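Local coordinates for T-cell surface protein tactile (Homo sapiens, PDB 6ARQ), which promotes adhesion of NK cells to target cells by binding PVR and may act in adhesion of activated T and NK cells late in the immune response, at residues 68-73 / 82-87; 96-101 / 110-115; 26-31 / 101-106. The protein carries 1 engineered substitution. All coordinates share one frame; numbering follows the deposited sequence.

Contact 1: residues 68-73 / 82-87. With NAG (2-acetamido-2-deoxy-beta-D-glucopyranose), chain F.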
loop_
_atom_site.group_PDB
_atom_site.type_symbol
_atom_site.label_atom_id
_atom_site.label_comp_id
_atom_site.label_asym_id
_atom_site.label_seq_id
_atom_site.Cartn_x
_atom_site.Cartn_y
_atom_site.Cartn_z
ATOM N N SER A 68 45.899 -18.060 -23.635
ATOM C CA SER A 68 46.540 -16.767 -23.383
ATOM C C SER A 68 45.513 -15.632 -23.116
ATOM O O SER A 68 45.848 -14.455 -23.258
ATOM C CB SER A 68 47.454 -16.405 -24.553
ATOM O OG SER A 68 46.773 -16.458 -25.795
ATOM N N LEU A 69 44.290 -15.982 -22.680
ATOM C CA LEU A 69 43.234 -15.009 -22.395
ATOM C C LEU A 69 43.160 -14.672 -20.898
ATOM O O LEU A 69 42.984 -13.503 -20.558
ATOM C CB LEU A 69 41.873 -15.530 -22.902
ATOM C CG LEU A 69 40.675 -14.565 -22.884
ATOM C CD1 LEU A 69 40.807 -13.477 -23.949
ATOM C CD2 LEU A 69 39.387 -15.319 -23.104
ATOM N N VAL A 70 43.271 -15.685 -20.013
ATOM C CA VAL A 70 43.213 -15.500 -18.553
ATOM C C VAL A 70 44.340 -16.271 -17.844
ATOM O O VAL A 70 44.821 -17.282 -18.361
ATOM C CB VAL A 70 41.833 -15.856 -17.934
ATOM C CG1 VAL A 70 40.799 -14.770 -18.214
ATOM C CG2 VAL A 70 41.336 -17.231 -18.385
ATOM N N THR A 71 44.757 -15.773 -16.662
ATOM C CA THR A 71 45.808 -16.355 -15.816
ATOM C C THR A 71 45.455 -16.153 -14.333
ATOM O O THR A 71 44.939 -15.099 -13.953
ATOM C CB THR A 71 47.196 -15.740 -16.148
ATOM O OG1 THR A 71 47.413 -15.744 -17.559
ATOM C CG2 THR A 71 48.357 -16.468 -15.463
ATOM N N PHE A 72 45.749 -17.166 -13.507
ATOM C CA PHE A 72 45.557 -17.149 -12.062
ATOM C C PHE A 72 46.891 -17.498 -11.400
ATOM O O PHE A 72 47.349 -18.635 -11.513
ATOM C CB PHE A 72 44.431 -18.115 -11.643
ATOM C CG PHE A 72 44.321 -18.362 -10.157
ATOM C CD1 PHE A 72 43.679 -17.451 -9.329
ATOM C CD2 PHE A 72 44.846 -19.517 -9.586
ATOM C CE1 PHE A 72 43.567 -17.686 -7.957
ATOM C CE2 PHE A 72 44.745 -19.745 -8.211
ATOM C CZ PHE A 72 44.106 -18.827 -7.405
ATOM N N THR A 73 47.528 -16.518 -10.744
ATOM C CA THR A 73 48.815 -16.721 -10.078
ATOM C C THR A 73 48.569 -16.853 -8.572
ATOM O O THR A 73 48.124 -15.896 -7.940
ATOM C CB THR A 73 49.799 -15.583 -10.436
ATOM O OG1 THR A 73 49.826 -15.399 -11.854
ATOM C CG2 THR A 73 51.215 -15.842 -9.925
ATOM N N TRP A 82 44.239 -12.473 -10.264
ATOM C CA TRP A 82 43.252 -12.838 -11.282
ATOM C C TRP A 82 43.412 -11.858 -12.449
ATOM O O TRP A 82 43.016 -10.697 -12.346
ATOM C CB TRP A 82 41.837 -12.835 -10.660
ATOM C CG TRP A 82 40.689 -13.197 -11.560
ATOM C CD1 TRP A 82 39.508 -12.524 -11.674
ATOM C CD2 TRP A 82 40.563 -14.368 -12.385
ATOM N NE1 TRP A 82 38.665 -13.184 -12.535
ATOM C CE2 TRP A 82 39.286 -14.320 -12.986
ATOM C CE3 TRP A 82 41.413 -15.446 -12.692
ATOM C CZ2 TRP A 82 38.845 -15.295 -13.889
ATOM C CZ3 TRP A 82 40.975 -16.410 -13.588
ATOM C CH2 TRP A 82 39.707 -16.327 -14.178
ATOM N N THR A 83 44.064 -12.320 -13.534
ATOM C CA THR A 83 44.409 -11.489 -14.688
ATOM C C THR A 83 43.663 -11.865 -15.972
ATOM O O THR A 83 43.477 -13.046 -16.262
ATOM C CB THR A 83 45.931 -11.576 -14.940
ATOM O OG1 THR A 83 46.630 -11.564 -13.693
ATOM C CG2 THR A 83 46.451 -10.451 -15.819
ATOM N N LEU A 84 43.284 -10.833 -16.753
ATOM C CA LEU A 84 42.655 -10.912 -18.074
ATOM C C LEU A 84 43.602 -10.232 -19.073
ATOM O O LEU A 84 43.900 -9.043 -18.927
ATOM C CB LEU A 84 41.255 -10.260 -18.064
ATOM C CG LEU A 84 40.523 -10.107 -19.404
ATOM C CD1 LEU A 84 39.908 -11.423 -19.864
ATOM C CD2 LEU A 84 39.444 -9.053 -19.306
ATOM N N HIS A 85 44.104 -10.997 -20.054
ATOM C CA HIS A 85 45.069 -10.509 -21.038
ATOM C C HIS A 85 44.406 -10.046 -22.328
ATOM O O HIS A 85 43.598 -10.769 -22.914
ATOM C CB HIS A 85 46.120 -11.582 -21.346
ATOM C CG HIS A 85 46.869 -12.038 -20.136
ATOM N ND1 HIS A 85 47.902 -11.290 -19.606
ATOM C CD2 HIS A 85 46.693 -13.142 -19.376
ATOM C CE1 HIS A 85 48.329 -11.964 -18.553
ATOM N NE2 HIS A 85 47.630 -13.084 -18.374
ATOM N N LEU A 86 44.767 -8.825 -22.762
ATOM C CA LEU A 86 44.291 -8.186 -23.990
ATOM C C LEU A 86 45.503 -7.699 -24.773
ATOM O O LEU A 86 46.293 -6.915 -24.243
ATOM C CB LEU A 86 43.317 -7.031 -23.677
ATOM C CG LEU A 86 42.035 -7.391 -22.911
ATOM C CD1 LEU A 86 41.486 -6.193 -22.176
ATOM C CD2 LEU A 86 40.980 -7.993 -23.829
ATOM N N ARG A 87 45.687 -8.210 -26.005
ATOM C CA ARG A 87 46.840 -7.886 -26.857
ATOM C C ARG A 87 46.411 -7.338 -28.218
ATOM O O ARG A 87 45.405 -7.791 -28.764
ATOM C CB ARG A 87 47.724 -9.131 -27.058
ATOM C CG ARG A 87 48.314 -9.686 -25.768
ATOM C CD ARG A 87 49.098 -10.960 -25.998
ATOM N NE ARG A 87 49.253 -11.722 -24.758
ATOM C CZ ARG A 87 48.405 -12.658 -24.344
ATOM N NH1 ARG A 87 47.337 -12.964 -25.070
ATOM N NH2 ARG A 87 48.621 -13.297 -23.202
HETATM C C1 NAG F . 51.553 -8.022 -18.828
HETATM C C2 NAG F . 51.871 -9.446 -19.285
HETATM C C3 NAG F . 53.210 -9.403 -20.026
HETATM C C4 NAG F . 53.195 -8.367 -21.151
HETATM C C5 NAG F . 52.821 -6.989 -20.604
HETATM C C6 NAG F . 52.638 -5.942 -21.680
HETATM C C7 NAG F . 51.735 -11.635 -18.129
HETATM C C8 NAG F . 51.813 -12.327 -16.800
HETATM N N2 NAG F . 51.955 -10.307 -18.113
HETATM O O3 NAG F . 53.509 -10.688 -20.559
HETATM O O4 NAG F . 54.481 -8.305 -21.760
HETATM O O5 NAG F . 51.568 -7.075 -19.902
HETATM O O6 NAG F . 52.200 -4.705 -21.133
HETATM O O7 NAG F . 51.489 -12.247 -19.167
HETATM O O HOH W 1 48.062 -13.811 -13.193
#

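Contact 2: residues 96-101 / 110-115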
loop_
_atom_site.group_PDB
_atom_site.type_symbol
_atom_site.label_atom_id
_atom_site.label_comp_id
_atom_site.label_asym_id
_atom_site.label_seq_id
_atom_site.Cartn_x
_atom_site.Cartn_y
_atom_site.Cartn_z
ATOM N N ARG A 96 33.625 -1.619 -20.562
ATOM C CA ARG A 96 33.719 -1.925 -19.136
ATOM C C ARG A 96 33.903 -3.425 -18.911
ATOM O O ARG A 96 33.111 -4.227 -19.408
ATOM C CB ARG A 96 32.473 -1.424 -18.391
ATOM C CG ARG A 96 32.556 0.025 -17.927
ATOM C CD ARG A 96 31.182 0.624 -17.663
ATOM N NE ARG A 96 30.458 -0.069 -16.592
ATOM C CZ ARG A 96 30.380 0.355 -15.335
ATOM N NH1 ARG A 96 30.976 1.484 -14.968
ATOM N NH2 ARG A 96 29.699 -0.341 -14.435
ATOM N N TYR A 97 34.957 -3.794 -18.168
ATOM C CA TYR A 97 35.302 -5.169 -17.813
ATOM C C TYR A 97 35.252 -5.324 -16.301
ATOM O O TYR A 97 35.971 -4.622 -15.588
ATOM C CB TYR A 97 36.690 -5.551 -18.359
ATOM C CG TYR A 97 36.752 -5.648 -19.866
ATOM C CD1 TYR A 97 36.470 -6.844 -20.518
ATOM C CD2 TYR A 97 37.121 -4.553 -20.641
ATOM C CE1 TYR A 97 36.533 -6.943 -21.907
ATOM C CE2 TYR A 97 37.187 -4.639 -22.031
ATOM C CZ TYR A 97 36.894 -5.837 -22.660
ATOM O OH TYR A 97 36.954 -5.936 -24.027
ATOM N N GLU A 98 34.389 -6.221 -15.809
ATOM C CA GLU A 98 34.214 -6.454 -14.379
ATOM C C GLU A 98 34.761 -7.810 -13.958
ATOM O O GLU A 98 34.567 -8.803 -14.662
ATOM C CB GLU A 98 32.721 -6.357 -14.005
ATOM C CG GLU A 98 32.454 -6.291 -12.509
ATOM C CD GLU A 98 31.083 -6.761 -12.068
ATOM O OE1 GLU A 98 31.015 -7.776 -11.337
ATOM O OE2 GLU A 98 30.079 -6.107 -12.430
ATOM N N CYS A 99 35.430 -7.844 -12.791
ATOM C CA CYS A 99 35.927 -9.072 -12.180
ATOM C C CYS A 99 35.202 -9.272 -10.854
ATOM O O CYS A 99 34.941 -8.305 -10.132
ATOM C CB CYS A 99 37.449 -9.080 -12.021
ATOM S SG CYS A 99 38.069 -8.319 -10.495
ATOM N N MET A 100 34.812 -10.514 -10.576
ATOM C CA MET A 100 34.116 -10.862 -9.345
ATOM C C MET A 100 34.904 -11.941 -8.628
ATOM O O MET A 100 35.149 -13.005 -9.196
ATOM C CB MET A 100 32.680 -11.313 -9.639
ATOM C CG MET A 100 31.778 -11.227 -8.439
ATOM S SD MET A 100 30.101 -11.798 -8.777
ATOM C CE MET A 100 29.436 -10.379 -9.669
ATOM N N LEU A 101 35.337 -11.646 -7.400
ATOM C CA LEU A 101 36.122 -12.573 -6.595
ATOM C C LEU A 101 35.324 -13.019 -5.375
ATOM O O LEU A 101 34.982 -12.197 -4.524
ATOM C CB LEU A 101 37.455 -11.930 -6.166
ATOM C CG LEU A 101 38.445 -11.594 -7.277
ATOM C CD1 LEU A 101 39.185 -10.319 -6.964
ATOM C CD2 LEU A 101 39.430 -12.722 -7.498
ATOM N N THR A 110 34.506 -6.892 -5.909
ATOM C CA THR A 110 34.180 -6.477 -7.273
ATOM C C THR A 110 35.082 -5.316 -7.697
ATOM O O THR A 110 35.288 -4.377 -6.926
ATOM C CB THR A 110 32.675 -6.119 -7.360
ATOM O OG1 THR A 110 31.901 -7.257 -6.974
ATOM C CG2 THR A 110 32.240 -5.668 -8.753
ATOM N N LYS A 111 35.619 -5.392 -8.925
ATOM C CA LYS A 111 36.438 -4.339 -9.514
ATOM C C LYS A 111 36.056 -4.171 -10.981
ATOM O O LYS A 111 36.068 -5.142 -11.743
ATOM C CB LYS A 111 37.939 -4.610 -9.344
ATOM C CG LYS A 111 38.768 -3.324 -9.317
ATOM C CD LYS A 111 40.265 -3.589 -9.219
ATOM C CE LYS A 111 40.784 -3.632 -7.801
ATOM N NZ LYS A 111 42.243 -3.913 -7.762
ATOM N N ILE A 112 35.669 -2.942 -11.357
ATOM C CA ILE A 112 35.251 -2.601 -12.717
ATOM C C ILE A 112 36.340 -1.750 -13.373
ATOM O O ILE A 112 36.741 -0.719 -12.830
ATOM C CB ILE A 112 33.857 -1.900 -12.758
ATOM C CG1 ILE A 112 32.809 -2.634 -11.890
ATOM C CG2 ILE A 112 33.351 -1.749 -14.196
ATOM C CD1 ILE A 112 32.444 -1.923 -10.598
ATOM N N TYR A 113 36.824 -2.209 -14.533
ATOM C CA TYR A 113 37.841 -1.549 -15.341
ATOM C C TYR A 113 37.205 -0.992 -16.603
ATOM O O TYR A 113 36.710 -1.764 -17.428
ATOM C CB TYR A 113 38.968 -2.533 -15.709
ATOM C CG TYR A 113 39.911 -2.886 -14.580
ATOM C CD1 TYR A 113 40.996 -2.070 -14.272
ATOM C CD2 TYR A 113 39.769 -4.076 -13.873
ATOM C CE1 TYR A 113 41.890 -2.405 -13.257
ATOM C CE2 TYR A 113 40.658 -4.424 -12.856
ATOM C CZ TYR A 113 41.718 -3.584 -12.553
ATOM O OH TYR A 113 42.604 -3.911 -11.556
ATOM N N ASN A 114 37.190 0.339 -16.749
ATOM C CA ASN A 114 36.643 0.977 -17.941
ATOM C C ASN A 114 37.798 1.233 -18.905
ATOM O O ASN A 114 38.560 2.184 -18.729
ATOM C CB ASN A 114 35.862 2.254 -17.594
ATOM C CG ASN A 114 35.145 2.898 -18.764
ATOM O OD1 ASN A 114 34.668 2.234 -19.696
ATOM N ND2 ASN A 114 35.028 4.217 -18.724
ATOM N N LEU A 115 37.972 0.318 -19.871
ATOM C CA LEU A 115 39.038 0.375 -20.867
ATOM C C LEU A 115 38.632 1.286 -22.019
ATOM O O LEU A 115 37.615 1.047 -22.675
ATOM C CB LEU A 115 39.384 -1.040 -21.369
ATOM C CG LEU A 115 40.493 -1.171 -22.424
ATOM C CD1 LEU A 115 41.867 -0.826 -21.849
ATOM C CD2 LEU A 115 40.509 -2.563 -23.008
#

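Contact 3: residues 26-31 / 101-106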
loop_
_atom_site.group_PDB
_atom_site.type_symbol
_atom_site.label_atom_id
_atom_site.label_comp_id
_atom_site.label_asym_id
_atom_site.label_seq_id
_atom_site.Cartn_x
_atom_site.Cartn_y
_atom_site.Cartn_z
ATOM N N CYS A 26 43.206 -8.336 -10.869
ATOM C CA CYS A 26 42.448 -8.211 -9.629
ATOM C C CYS A 26 43.221 -8.958 -8.535
ATOM O O CYS A 26 43.150 -10.187 -8.453
ATOM C CB CYS A 26 41.024 -8.743 -9.799
ATOM S SG CYS A 26 39.984 -7.757 -10.909
ATOM N N GLN A 27 44.027 -8.220 -7.753
ATOM C CA GLN A 27 44.860 -8.784 -6.690
ATOM C C GLN A 27 44.107 -8.788 -5.364
ATOM O O GLN A 27 43.575 -7.756 -4.951
ATOM C CB GLN A 27 46.180 -8.004 -6.567
ATOM C CG GLN A 27 47.295 -8.776 -5.858
ATOM C CD GLN A 27 48.675 -8.162 -5.994
ATOM O OE1 GLN A 27 49.669 -8.732 -5.533
ATOM N NE2 GLN A 27 48.787 -6.999 -6.630
ATOM N N THR A 28 44.059 -9.957 -4.705
ATOM C CA THR A 28 43.373 -10.142 -3.423
ATOM C C THR A 28 44.090 -11.209 -2.570
ATOM O O THR A 28 44.902 -11.977 -3.085
ATOM C CB THR A 28 41.874 -10.471 -3.644
ATOM O OG1 THR A 28 41.200 -10.494 -2.384
ATOM C CG2 THR A 28 41.643 -11.784 -4.397
ATOM N N GLN A 29 43.784 -11.231 -1.263
ATOM C CA GLN A 29 44.341 -12.167 -0.289
ATOM C C GLN A 29 43.228 -12.690 0.616
ATOM O O GLN A 29 42.348 -11.924 1.020
ATOM C CB GLN A 29 45.445 -11.487 0.537
ATOM C CG GLN A 29 46.688 -12.346 0.733
ATOM C CD GLN A 29 46.891 -12.837 2.149
ATOM O OE1 GLN A 29 46.049 -12.676 3.040
ATOM N NE2 GLN A 29 48.028 -13.466 2.383
ATOM N N THR A 30 43.259 -13.994 0.921
ATOM C CA THR A 30 42.248 -14.639 1.759
ATOM C C THR A 30 42.865 -15.177 3.061
ATOM O O THR A 30 44.035 -15.564 3.087
ATOM C CB THR A 30 41.512 -15.749 0.967
ATOM O OG1 THR A 30 40.442 -16.277 1.751
ATOM C CG2 THR A 30 42.427 -16.884 0.508
ATOM N N VAL A 31 42.066 -15.186 4.139
ATOM C CA VAL A 31 42.460 -15.746 5.434
ATOM C C VAL A 31 42.214 -17.262 5.333
ATOM O O VAL A 31 43.027 -18.058 5.812
ATOM C CB VAL A 31 41.712 -15.074 6.625
ATOM C CG1 VAL A 31 42.013 -15.768 7.952
ATOM C CG2 VAL A 31 42.052 -13.588 6.720
ATOM N N LEU A 101 35.337 -11.646 -7.400
ATOM C CA LEU A 101 36.122 -12.573 -6.595
ATOM C C LEU A 101 35.324 -13.019 -5.375
ATOM O O LEU A 101 34.982 -12.197 -4.524
ATOM C CB LEU A 101 37.455 -11.930 -6.166
ATOM C CG LEU A 101 38.445 -11.594 -7.277
ATOM C CD1 LEU A 101 39.185 -10.319 -6.964
ATOM C CD2 LEU A 101 39.430 -12.722 -7.498
ATOM N N VAL A 102 35.002 -14.319 -5.311
ATOM C CA VAL A 102 34.267 -14.902 -4.187
ATOM C C VAL A 102 35.303 -15.556 -3.269
ATOM O O VAL A 102 36.014 -16.472 -3.682
ATOM C CB VAL A 102 33.127 -15.873 -4.608
ATOM C CG1 VAL A 102 32.289 -16.283 -3.401
ATOM C CG2 VAL A 102 32.236 -15.253 -5.682
ATOM N N LEU A 103 35.416 -15.030 -2.046
ATOM C CA LEU A 103 36.364 -15.459 -1.019
ATOM C C LEU A 103 35.639 -15.948 0.226
ATOM O O LEU A 103 34.545 -15.465 0.528
ATOM C CB LEU A 103 37.269 -14.268 -0.644
ATOM C CG LEU A 103 38.541 -14.023 -1.467
ATOM C CD1 LEU A 103 38.235 -13.385 -2.815
ATOM C CD2 LEU A 103 39.482 -13.098 -0.724
ATOM N N TYR A 104 36.254 -16.883 0.967
ATOM C CA TYR A 104 35.678 -17.378 2.213
ATOM C C TYR A 104 36.659 -17.158 3.372
ATOM O O TYR A 104 37.800 -17.623 3.299
ATOM C CB TYR A 104 35.258 -18.855 2.118
ATOM C CG TYR A 104 34.149 -19.209 3.086
ATOM C CD1 TYR A 104 34.432 -19.584 4.397
ATOM C CD2 TYR A 104 32.813 -19.140 2.701
ATOM C CE1 TYR A 104 33.412 -19.875 5.303
ATOM C CE2 TYR A 104 31.785 -19.443 3.593
ATOM C CZ TYR A 104 32.089 -19.810 4.894
ATOM O OH TYR A 104 31.077 -20.106 5.774
ATOM N N PRO A 105 36.263 -16.417 4.432
ATOM C CA PRO A 105 34.945 -15.817 4.691
ATOM C C PRO A 105 34.877 -14.305 4.400
ATOM O O PRO A 105 34.053 -13.609 5.000
ATOM C CB PRO A 105 34.773 -16.095 6.188
ATOM C CG PRO A 105 36.201 -15.985 6.751
ATOM C CD PRO A 105 37.158 -16.203 5.586
ATOM N N GLU A 106 35.731 -13.799 3.484
ATOM C CA GLU A 106 35.810 -12.370 3.134
ATOM C C GLU A 106 34.609 -11.886 2.306
ATOM O O GLU A 106 34.299 -10.692 2.328
ATOM C CB GLU A 106 37.113 -12.052 2.384
ATOM C CG GLU A 106 38.357 -12.031 3.260
ATOM C CD GLU A 106 38.887 -13.388 3.683
ATOM O OE1 GLU A 106 39.197 -13.551 4.884
ATOM O OE2 GLU A 106 38.960 -14.299 2.826
#

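Contact 1: residues 68-73 / 82-87
H85 carries its ring anti to the carbonyl carbon (chi1 -58°) and T71 turns its hydroxyl the same way (chi1 -48°), and the two polar ends meet across the D-E hairpin of a V-type immunoglobulin domain. T71 OG1 lies 2.8 Å from H85 NE2, close to the plane of the imidazole and at its edge, in a hydrogen bond whose proton could come from either atom. H85 ND1 bonds weakly to OD1 of N23, the asparagine carrying the glycan, and H85 CE1 comes 3.2 Å from O7 of the sugar's acetamide; imidazole, with a nitrogen at each of two edge positions, can serve T71 and N23 at once. The backbones run antiparallel: T71 and T83 form a hydrogen-bonded pair (T83 N to T71 O 2.9 Å, T71 N to T83 O 3.0 Å), and H85 N donates to L69 O.

On the face turned into the sandwich the residues are apolar. V70 CG1 rests 3.8 Å from L84 CD1, the two side chains meeting at a slant, while the six-membered part of W82 reaches V70 with CH2 and has F72 CB at its CE3 edge. W82 also stacks on W39 and donates NE1 to Q38 O, so the indole is packed on a ring and its N-H is satisfied in the buried interior.

Beyond the paired residues, R87 extends its chain back to S68 and grips one carbonyl end-on, with the acceptor near the guanidinium plane: NH1 stands 2.8 Å and NH2 3.0 Å from S68 O.

Contact 2: residues 96-101 / 110-115
Y97 and Y113 form one of two hydrogen-bonded pairs that these segments contribute to the F-G hairpin, in the larger sheet of the V-type immunoglobulin fold. Their backbone bonds are reciprocal and nearly straight, Y97 N to Y113 O and Y113 N to Y97 O both 2.8 Å; C99 and K111 repeat the pattern with C99 N to K111 O at 3.0 Å and K111 N to C99 O at 3.2 Å.

Apolar contacts fall on both faces. Inward, Y97 CE2 touches L115 CD2, and C99 SG, on its way to the disulfide with C26, rests 3.9 Å from K111 CB. The phenols suit a buried face because each hydroxyl finds a backbone oxygen: Y97 OH bonds to V93 O, four residues earlier, as in a tyrosine corner, and Y113 OH to T25 O.

Outward, long polar residues lend their carbon to beta-branched neighbours. E98, with CG anti to the backbone N (chi1 -168°), runs beside I112 and meets CG1, while its carboxylate end reaches T110 CG2. R96 bends at chi3 (62°), which folds its guanidinium back over I112 and leaves NH1 to a salt bridge with E11. I112 CG2 sits over the centre of that flat group, 3.8 Å from CZ.

Contact 3: residues 26-31 / 101-106
Strands B and F face each other across the immunoglobulin sandwich, one from each sheet, and this contact begins where the intersheet disulfide of C26 and C99 ties them together. Strands 26-29 and 101-104 run nearly parallel, their N-to-C directions 6° apart and their axes 9.4 Å apart at closest, too far for backbone pairing, so side chains fill the gap.

L101 and L103, inward-pointing on strand F, supply the apolar material. L101 CD1 lies 3.7 Å from C26 CB and 3.8 Å from T28 CG2, the leucine and threonine meeting tip to tip. L103 approaches T28 in the same end-on manner, and its CD2 also touches T30 CB, at 3.7 Å. Threonine suits position 28 because its branches divide the work: the methyl meets L101, while OG1, anti to the backbone N (chi1 -173°), touches L103 CD2 and is hydrogen-bonded to Q109 of strand G.

Past the strand ends the chemistry turns polar. E106, one residue after the cis-linked P105, bends at chi2 (76°), which brings its carboxylate to the start of the B-C turn. T30 OG1 donates to E106 OE2 at 2.7 Å, meeting that oxygen on its syn side, somewhat out of the carboxylate plane. V31 N adds only weak bonds, 3.4 Å to E106 OE1 and 3.5 Å to OE2.

The T30 hydroxyl is thus the main donor to the carboxylate and the V31 N-H a weak one; together they link the F-G turn to the B-C turn and should favour the ionised form of E106.

In the fold
Contacts 1 and 2 are antiparallel hairpins, one in each sheet, held by backbone bonds; contact 3 joins the sheets and relies on side chains, apart from weak bonds from one backbone N-H. All three are partly buried, their inner faces sharing one core: L84 packs on Y97, W82 on C99 and L101, and the C26-C99 disulfide bolts contact 3 to contact 2, which also share strand F. Contact 3 lies farther out, its centre about 14 Å from the chain's centre against 7 Å for the others. Outward, the chemistry diverges: contact 1 borders the glycan with polar groups, contact 2 lays charged chains over aliphatic ones, and contact 3 ends in a carboxylate clasp between turns.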